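Long-range contact in cytochrome c (Shewanella violacea, PDB 6A3L), which carries a covalently bound heme c and probably serves in electron transfer: residues A[1-5]-A[58-62]. Residues are numbered along the deposited sequence; the frame is centred on the assembly and turned at random.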
# COMPACT_ATOMS: atom_id res chain seq x y z
N GLY A 1 -6.69 -17.11 -11.70
CA GLY A 1 -5.99 -15.89 -11.35
C GLY A 1 -5.79 -15.73 -9.86
O GLY A 1 -6.20 -16.61 -9.08
N ASN A 2 -5.15 -14.63 -9.44
CA ASN A 2 -4.93 -14.43 -8.01
C ASN A 2 -6.22 -14.09 -7.26
O ASN A 2 -6.41 -14.53 -6.12
CB ASN A 2 -3.87 -13.36 -7.78
CG ASN A 2 -3.02 -13.66 -6.55
OD1 ASN A 2 -3.15 -14.74 -5.94
ND2 ASN A 2 -2.15 -12.72 -6.18
N PHE A 3 -7.13 -13.37 -7.91
CA PHE A 3 -8.34 -12.86 -7.28
C PHE A 3 -9.50 -13.83 -7.50
O PHE A 3 -9.76 -14.25 -8.63
CB PHE A 3 -8.68 -11.49 -7.85
CG PHE A 3 -7.53 -10.53 -7.81
CD1 PHE A 3 -6.77 -10.29 -8.94
CD2 PHE A 3 -7.18 -9.91 -6.62
CE1 PHE A 3 -5.69 -9.43 -8.89
CE2 PHE A 3 -6.10 -9.04 -6.57
CZ PHE A 3 -5.36 -8.80 -7.71
N LYS A 4 -10.19 -14.18 -6.41
CA LYS A 4 -11.29 -15.13 -6.49
C LYS A 4 -12.43 -14.62 -7.37
O LYS A 4 -12.99 -15.38 -8.18
CB LYS A 4 -11.79 -15.46 -5.08
CG LYS A 4 -12.88 -16.51 -5.04
CD LYS A 4 -12.61 -17.58 -3.98
CE LYS A 4 -13.12 -18.94 -4.45
NZ LYS A 4 -14.61 -19.00 -4.44
N GLU A 5 -12.81 -13.34 -7.23
CA GLU A 5 -13.84 -12.71 -8.05
C GLU A 5 -13.34 -11.36 -8.54
O GLU A 5 -12.36 -10.82 -8.04
CB GLU A 5 -15.16 -12.52 -7.29
CG GLU A 5 -15.81 -13.81 -6.84
CD GLU A 5 -16.47 -13.69 -5.47
OE1 GLU A 5 -16.92 -14.72 -4.93
OE2 GLU A 5 -16.52 -12.55 -4.94
N GLU A 58 -1.96 -4.95 -11.21
CA GLU A 58 -2.43 -6.33 -11.04
C GLU A 58 -3.95 -6.41 -10.91
O GLU A 58 -4.56 -7.40 -11.34
CB GLU A 58 -1.76 -6.95 -9.81
CG GLU A 58 -2.23 -8.35 -9.46
CD GLU A 58 -1.43 -8.94 -8.33
OE1 GLU A 58 -0.39 -8.35 -7.99
OE2 GLU A 58 -1.83 -9.99 -7.77
N GLY A 59 -4.57 -5.38 -10.33
CA GLY A 59 -6.01 -5.35 -10.17
C GLY A 59 -6.80 -5.29 -11.46
O GLY A 59 -8.00 -5.58 -11.46
N PHE A 60 -6.19 -4.87 -12.57
CA PHE A 60 -6.96 -4.68 -13.79
C PHE A 60 -6.99 -5.96 -14.62
O PHE A 60 -6.61 -6.01 -15.79
CB PHE A 60 -6.40 -3.48 -14.57
CG PHE A 60 -6.65 -2.18 -13.87
CD1 PHE A 60 -7.88 -1.57 -13.97
CD2 PHE A 60 -5.69 -1.64 -13.04
CE1 PHE A 60 -8.13 -0.39 -13.29
CE2 PHE A 60 -5.93 -0.47 -12.36
CZ PHE A 60 -7.15 0.15 -12.48
N ILE A 61 -7.56 -6.99 -14.00
CA ILE A 61 -7.76 -8.22 -14.73
C ILE A 61 -8.88 -8.04 -15.74
O ILE A 61 -9.74 -7.16 -15.62
CB ILE A 61 -8.05 -9.40 -13.79
CG1 ILE A 61 -9.44 -9.28 -13.17
CG2 ILE A 61 -6.97 -9.54 -12.72
CD1 ILE A 61 -9.90 -10.59 -12.47
N GLN A 62 -8.88 -8.88 -16.74
CA GLN A 62 -9.85 -8.76 -17.80
C GLN A 62 -11.21 -9.22 -17.30
O GLN A 62 -11.31 -10.10 -16.43
CB GLN A 62 -9.38 -9.58 -18.99
CG GLN A 62 -9.84 -9.11 -20.32
CD GLN A 62 -9.01 -9.74 -21.39
OE1 GLN A 62 -8.16 -9.09 -22.00
NE2 GLN A 62 -9.21 -11.04 -21.60
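Asn2 and Glu58 make the one hydrogen bond between residues 1-5 and 58-62. ND2 of Asn2 donates a hydrogen bond to OE2 of Glu58 at 3.2 Å with an N-H...O angle of 177°; the acceptor lies in the amide plane and is met almost along its C-O bond direction, amide and carboxylate being nearly coplanar. The other carboxylate oxygen, OE1, forms a salt bridge with Arg45 of the second subunit, whose His22 packs on both Asn2 and Glu58 and meets the Phe3 ring with nearly parallel planes.

Apolar contact centres on Phe3. The CG methylene of Glu58 reaches Phe3 CZ at 3.6 Å because it stands anti to the backbone N (chi1 176°) and the chain runs on extended; the side chains cross at a slant, carboxylate and ring planes 55° apart. Farther along the ring, CD1 of Phe3 meets CG2 of Ile61 at 3.9 Å. In the four-helix bundle of cytochromes c', the contact ties the N-terminal lead-in to helix 6-31 to the loop after helix 39-53, and both Phe3 and Ile61 rest on Ala9 of helix 6-31. Cutting Glu58 back to an alanine is likely to leave the Asn2 amide and Arg45 of the second subunit without their carboxylate mate and to lose the methylene packing against Phe3 CZ.

Backbone groups contribute too: Glu58 O approaches Phe3 CE1 to 3.4 Å, while Gly59 O accepts a hydrogen bond from heme-binding Arg13, and the next residue, Phe60, touches the heme.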